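Local coordinates for hypothetical protein Atu0240 (Agrobacterium tumefaciens str. C58, PDB 2GAX) that is of unknown function but belongs to a family placed in the PTH2 clan, so it may share ancestry with peptidyl-tRNA hydrolase 2, at residues A[5-10]-A[126-131]; A[87-92]-A[99-104]. All coordinates share one frame; numbering follows the deposited sequence.

Overall arrangement
Along the chain the segments come in the order 5-10, 87-92, 99-104 and 126-131, so contact 2 falls entirely between the two halves of contact 1. Contact 1 is buried and long in range, joining central strand 4-11 of the mixed sheet to the turn after helix 121-127. Contact 2 is a surface contact of short range, between the 3-10 segment after strand 83-86 and helix 95-102. Their centres lie 23 Å apart and their nearest atoms about 8 Å, without touching. The sheet connects them, since strand 112-120 lies between 83-86 and 4-11. Together they sample the core and the periphery of one alpha/beta domain.

Contact 1. Residues A[5-10]-A[126-131]; sequences KIAVIL and KITKGA
I9 packs against T128 and A131, where a type II beta turn lies over the central strand of the mixed beta-sheet of this alpha/beta domain. Residues 5-10 belong to strand 4-11. The other segment, 126-131, runs from the last residues of helix 121-127 into the turn from T128 to A131.

Across the gap the interaction is purely apolar. The closest pair of CA atoms, those of I9 and A131, are 7.5 Å apart, and no hydrogen bond crosses, so side chains alone bridge the segments. I9 divides the work between its branches. Its CD1 approaches CG2 of T128 to 4.0 Å, the two side chains meeting at a slant, while I9 CG2 lies 4.1 Å from CB of A131. A chi2 of 95° puts I9 CD1 away from a regular staggered position. The alternation of the strand sets the pattern: A7 and I9 turn toward the loop, whereas V8 points to the other side, against T23 of helix 16-33. M61 of strand 58-63 and I71 of helix 65-77 continue the apolar surroundings.

The polar interactions gather round the turn. A131 N donates to T128 O at 3.1 Å, closing it, and the positive phi of G130 (110°) is that of the third residue of a type II turn. R74 NH1, from helix 65-77, bonds to the carbonyl oxygens of I127 and K129.

T128 joins both kinds of interaction. With chi1 at 67° its hydroxyl sits between backbone N and carbonyl carbon and bonds to V124 O one helical turn back, which leaves the methyl for the strand: besides I9, T128 CG2 approaches A7 CB to 4.4 Å.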
loop_
_atom_site.group_PDB
_atom_site.type_symbol
_atom_site.label_atom_id
_atom_site.label_comp_id
_atom_site.label_asym_id
_atom_site.label_seq_id
_atom_site.Cartn_x
_atom_site.Cartn_y
_atom_site.Cartn_z
ATOM N N LYS A 5 3.805 -10.930 4.840
ATOM C CA LYS A 5 2.490 -10.709 4.266
ATOM C C LYS A 5 2.463 -9.314 3.626
ATOM O O LYS A 5 3.040 -8.377 4.179
ATOM C CB LYS A 5 1.427 -10.794 5.373
ATOM C CG LYS A 5 0.022 -10.448 4.926
ATOM C CD LYS A 5 -0.961 -10.397 6.092
ATOM C CE LYS A 5 -2.255 -9.733 5.635
ATOM N NZ LYS A 5 -3.404 -9.792 6.611
ATOM N N ILE A 6 1.785 -9.187 2.483
ATOM C CA ILE A 6 1.570 -7.888 1.827
ATOM C C ILE A 6 0.128 -7.434 2.048
ATOM O O ILE A 6 -0.824 -8.138 1.709
ATOM C CB ILE A 6 1.890 -7.919 0.295
ATOM C CG1 ILE A 6 3.334 -8.351 0.046
ATOM C CG2 ILE A 6 1.670 -6.543 -0.337
ATOM C CD1 ILE A 6 3.672 -8.533 -1.418
ATOM N N ALA A 7 -0.025 -6.250 2.629
ATOM C CA ALA A 7 -1.324 -5.697 2.899
ATOM C C ALA A 7 -1.422 -4.280 2.366
ATOM O O ALA A 7 -0.469 -3.500 2.457
ATOM C CB ALA A 7 -1.610 -5.722 4.384
ATOM N N VAL A 8 -2.583 -3.975 1.797
ATOM C CA VAL A 8 -2.926 -2.632 1.355
ATOM C C VAL A 8 -4.132 -2.175 2.176
ATOM O O VAL A 8 -5.116 -2.896 2.249
ATOM C CB VAL A 8 -3.330 -2.643 -0.136
ATOM C CG1 VAL A 8 -3.839 -1.264 -0.575
ATOM C CG2 VAL A 8 -2.180 -3.118 -1.018
ATOM N N ILE A 9 -4.057 -0.992 2.790
ATOM C CA ILE A 9 -5.176 -0.427 3.558
ATOM C C ILE A 9 -5.609 0.934 2.999
ATOM O O ILE A 9 -4.836 1.899 2.979
ATOM C CB ILE A 9 -4.887 -0.280 5.095
ATOM C CG1 ILE A 9 -4.194 -1.505 5.682
ATOM C CG2 ILE A 9 -6.181 -0.010 5.881
ATOM C CD1 ILE A 9 -2.661 -1.407 5.754
ATOM N N LEU A 10 -6.868 1.004 2.574
ATOM C CA LEU A 10 -7.422 2.192 1.940
ATOM C C LEU A 10 -8.406 2.906 2.850
ATOM O O LEU A 10 -9.018 2.290 3.718
ATOM C CB LEU A 10 -8.124 1.791 0.636
ATOM C CG LEU A 10 -7.205 1.069 -0.361
ATOM C CD1 LEU A 10 -8.007 0.460 -1.494
ATOM C CD2 LEU A 10 -6.095 2.001 -0.895
ATOM N N LYS A 126 -0.707 -7.284 13.672
ATOM C CA LYS A 126 -0.694 -6.300 14.765
ATOM C C LYS A 126 -0.839 -4.859 14.256
ATOM O O LYS A 126 -1.559 -4.049 14.839
ATOM C CB LYS A 126 0.592 -6.430 15.591
ATOM C CG LYS A 126 0.646 -7.692 16.454
ATOM C CD LYS A 126 1.947 -7.799 17.252
ATOM C CE LYS A 126 1.812 -8.819 18.383
ATOM N NZ LYS A 126 0.694 -8.477 19.328
ATOM N N ILE A 127 -0.142 -4.546 13.167
ATOM C CA ILE A 127 -0.163 -3.202 12.612
ATOM C C ILE A 127 -1.561 -2.857 12.100
ATOM O O ILE A 127 -2.087 -1.782 12.394
ATOM C CB ILE A 127 0.913 -3.043 11.511
ATOM C CG1 ILE A 127 2.290 -2.881 12.151
ATOM C CG2 ILE A 127 0.600 -1.863 10.593
ATOM C CD1 ILE A 127 3.451 -3.116 11.202
ATOM N N THR A 128 -2.169 -3.800 11.381
ATOM C CA THR A 128 -3.426 -3.572 10.670
ATOM C C THR A 128 -4.678 -3.798 11.532
ATOM O O THR A 128 -5.800 -3.723 11.026
ATOM C CB THR A 128 -3.528 -4.466 9.407
ATOM O OG1 THR A 128 -3.632 -5.841 9.803
ATOM C CG2 THR A 128 -2.305 -4.284 8.496
ATOM N N LYS A 129 -4.494 -4.068 12.825
ATOM C CA LYS A 129 -5.628 -4.281 13.744
ATOM C C LYS A 129 -6.677 -3.178 13.628
ATOM O O LYS A 129 -6.357 -1.985 13.660
ATOM C CB LYS A 129 -5.138 -4.386 15.190
ATOM C CG LYS A 129 -6.180 -4.885 16.188
ATOM C CD LYS A 129 -5.616 -4.810 17.603
ATOM C CE LYS A 129 -6.669 -5.088 18.659
ATOM N NZ LYS A 129 -6.099 -4.879 20.017
ATOM N N GLY A 130 -7.931 -3.587 13.490
ATOM C CA GLY A 130 -9.029 -2.641 13.367
ATOM C C GLY A 130 -9.623 -2.640 11.971
ATOM O O GLY A 130 -10.855 -2.609 11.815
ATOM N N ALA A 131 -8.747 -2.690 10.965
ATOM C CA ALA A 131 -9.142 -2.642 9.555
ATOM C C ALA A 131 -10.016 -3.824 9.132
ATOM O O ALA A 131 -9.902 -4.920 9.668
ATOM C CB ALA A 131 -7.900 -2.551 8.658
#

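Contact 2. Residues A[87-92]-A[99-104]; sequences EEMFAT and RQVFSH
V101 adopts a chi1 of 83°, placing CG1 between its backbone N and carbonyl carbon and CG2 anti to N; both methyls then meet E88 CB, and CG1 reaches M89 as well. The chain of E88 bends at chi2, carrying its carboxylate away from the helix so that the aliphatic root makes the contact. M89, a selenomethionine, has CG anti to its carbonyl carbon and an extended chi2 (165°), which carries SE out beside F102; the bend at chi3 turns only the terminal CE.

The closest approach is from E88 CB to V101 CG2, at 3.8 Å. V101 CG1 touches both residues, the same CB and M89 CG, the latter at 4.1 Å. Farther along, M89 SE comes within 3.9 Å of F102 CD1 in a Met-aromatic contact. The selenium approaches the ring obliquely, its direction from the centroid being 67° off the ring normal. No hydrogen bond links the two segments.

Each segment has hydrogen bonds of its own. In 87-90 the pairs F90 N to E87 O and A91 N to E88 O show the three-residue spacing of a 3-10 helix. In the other segment S103 OG donates to Q100 O at 2.6 Å, with the donor only slightly tilted from the carbonyl plane. The H104 ring lies with one face over that same oxygen, which sits 3.4 Å from the ring plane, toward the rim.

The contact thus folds the stretch after strand 83-86 against helix 95-102, within a surface connection between strands 83-86 and 112-120. The 3-10 segment is tied back to the sheet by a salt bridge from E87 to R11 of strand 4-11, and F90 packs on V113 of strand 112-120 and on Q18 and V22 of helix 16-33.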
loop_
_atom_site.group_PDB
_atom_site.type_symbol
_atom_site.label_atom_id
_atom_site.label_comp_id
_atom_site.label_asym_id
_atom_site.label_seq_id
_atom_site.Cartn_x
_atom_site.Cartn_y
_atom_site.Cartn_z
ATOM N N GLU A 87 -4.210 12.494 1.087
ATOM C CA GLU A 87 -5.284 13.111 0.316
ATOM C C GLU A 87 -4.805 14.212 -0.634
ATOM O O GLU A 87 -5.271 14.306 -1.775
ATOM C CB GLU A 87 -6.337 13.675 1.270
ATOM C CG GLU A 87 -7.670 14.043 0.599
ATOM C CD GLU A 87 -8.701 14.537 1.601
ATOM O OE1 GLU A 87 -8.959 13.829 2.587
ATOM O OE2 GLU A 87 -9.240 15.654 1.403
ATOM N N GLU A 88 -3.872 15.034 -0.158
ATOM C CA GLU A 88 -3.396 16.178 -0.914
ATOM C C GLU A 88 -2.693 15.766 -2.193
ATOM O O GLU A 88 -2.602 16.562 -3.116
ATOM C CB GLU A 88 -2.477 17.060 -0.070
ATOM C CG GLU A 88 -3.179 17.935 0.957
ATOM C CD GLU A 88 -3.653 17.195 2.197
ATOM O OE1 GLU A 88 -3.356 15.987 2.369
ATOM O OE2 GLU A 88 -4.324 17.839 3.018
HETATM N N MSE A 89 -2.209 14.523 -2.256
HETATM C CA MSE A 89 -1.528 14.031 -3.461
HETATM C C MSE A 89 -2.454 13.834 -4.672
HETATM O O MSE A 89 -1.984 13.605 -5.783
HETATM C CB MSE A 89 -0.733 12.758 -3.156
HETATM C CG MSE A 89 0.476 13.047 -2.299
HETATM SE SE MSE A 89 1.251 11.432 -1.507
HETATM C CE MSE A 89 1.446 10.323 -3.109
ATOM N N PHE A 90 -3.760 13.913 -4.436
ATOM C CA PHE A 90 -4.756 13.919 -5.514
ATOM C C PHE A 90 -4.774 15.232 -6.296
ATOM O O PHE A 90 -5.361 15.294 -7.377
ATOM C CB PHE A 90 -6.160 13.653 -4.947
ATOM C CG PHE A 90 -6.425 12.210 -4.630
ATOM C CD1 PHE A 90 -6.249 11.229 -5.597
ATOM C CD2 PHE A 90 -6.882 11.832 -3.368
ATOM C CE1 PHE A 90 -6.506 9.885 -5.304
ATOM C CE2 PHE A 90 -7.136 10.483 -3.066
ATOM C CZ PHE A 90 -6.940 9.522 -4.030
ATOM N N ALA A 91 -4.134 16.266 -5.748
ATOM C CA ALA A 91 -4.140 17.624 -6.330
ATOM C C ALA A 91 -3.143 17.833 -7.480
ATOM O O ALA A 91 -3.281 18.782 -8.256
ATOM C CB ALA A 91 -3.883 18.662 -5.243
ATOM N N THR A 92 -2.118 16.987 -7.571
ATOM C CA THR A 92 -1.205 17.038 -8.727
ATOM C C THR A 92 -0.850 15.643 -9.215
ATOM O O THR A 92 -1.022 14.668 -8.494
ATOM C CB THR A 92 0.142 17.796 -8.451
ATOM O OG1 THR A 92 1.115 16.875 -7.931
ATOM C CG2 THR A 92 -0.025 19.001 -7.501
ATOM N N ARG A 99 5.711 14.715 -3.570
ATOM C CA ARG A 99 6.734 14.536 -2.523
ATOM C C ARG A 99 6.860 15.807 -1.683
ATOM O O ARG A 99 7.005 15.730 -0.463
ATOM C CB ARG A 99 8.076 14.107 -3.099
ATOM C CG ARG A 99 8.124 12.632 -3.500
ATOM C CD ARG A 99 9.531 12.172 -3.827
ATOM N NE ARG A 99 10.062 12.824 -5.018
ATOM C CZ ARG A 99 10.918 13.849 -5.009
ATOM N NH1 ARG A 99 11.366 14.364 -3.873
ATOM N NH2 ARG A 99 11.328 14.378 -6.158
ATOM N N GLN A 100 6.739 16.969 -2.336
ATOM C CA GLN A 100 6.760 18.267 -1.633
ATOM C C GLN A 100 5.619 18.409 -0.637
ATOM O O GLN A 100 5.862 18.684 0.537
ATOM C CB GLN A 100 6.777 19.452 -2.620
ATOM C CG GLN A 100 6.907 20.841 -1.973
ATOM C CD GLN A 100 8.350 21.234 -1.690
ATOM O OE1 GLN A 100 8.820 21.155 -0.547
ATOM N NE2 GLN A 100 9.068 21.648 -2.736
ATOM N N VAL A 101 4.378 18.219 -1.099
ATOM C CA VAL A 101 3.207 18.326 -0.224
ATOM C C VAL A 101 3.208 17.254 0.873
ATOM O O VAL A 101 2.831 17.520 2.009
ATOM C CB VAL A 101 1.860 18.326 -1.016
ATOM C CG1 VAL A 101 1.396 16.919 -1.348
ATOM C CG2 VAL A 101 0.792 19.034 -0.218
ATOM N N PHE A 102 3.634 16.048 0.515
ATOM C CA PHE A 102 3.811 14.978 1.484
ATOM C C PHE A 102 4.671 15.431 2.677
ATOM O O PHE A 102 4.395 15.067 3.817
ATOM C CB PHE A 102 4.457 13.766 0.806
ATOM C CG PHE A 102 4.499 12.542 1.663
ATOM C CD1 PHE A 102 3.386 11.709 1.752
ATOM C CD2 PHE A 102 5.660 12.202 2.359
ATOM C CE1 PHE A 102 3.419 10.558 2.518
ATOM C CE2 PHE A 102 5.695 11.066 3.148
ATOM C CZ PHE A 102 4.585 10.239 3.237
ATOM N N SER A 103 5.708 16.214 2.399
ATOM C CA SER A 103 6.643 16.684 3.443
ATOM C C SER A 103 6.027 17.754 4.360
ATOM O O SER A 103 6.640 18.144 5.364
ATOM C CB SER A 103 7.953 17.194 2.811
ATOM O OG SER A 103 7.790 18.482 2.220
ATOM N N HIS A 104 4.823 18.230 4.007
ATOM C CA HIS A 104 4.126 19.265 4.786
ATOM C C HIS A 104 3.330 18.697 5.950
ATOM O O HIS A 104 2.777 19.460 6.757
ATOM C CB HIS A 104 3.213 20.117 3.890
ATOM C CG HIS A 104 3.957 20.940 2.881
ATOM N ND1 HIS A 104 3.326 21.613 1.860
ATOM C CD2 HIS A 104 5.282 21.182 2.730
ATOM C CE1 HIS A 104 4.227 22.246 1.130
ATOM N NE2 HIS A 104 5.422 22.005 1.639
#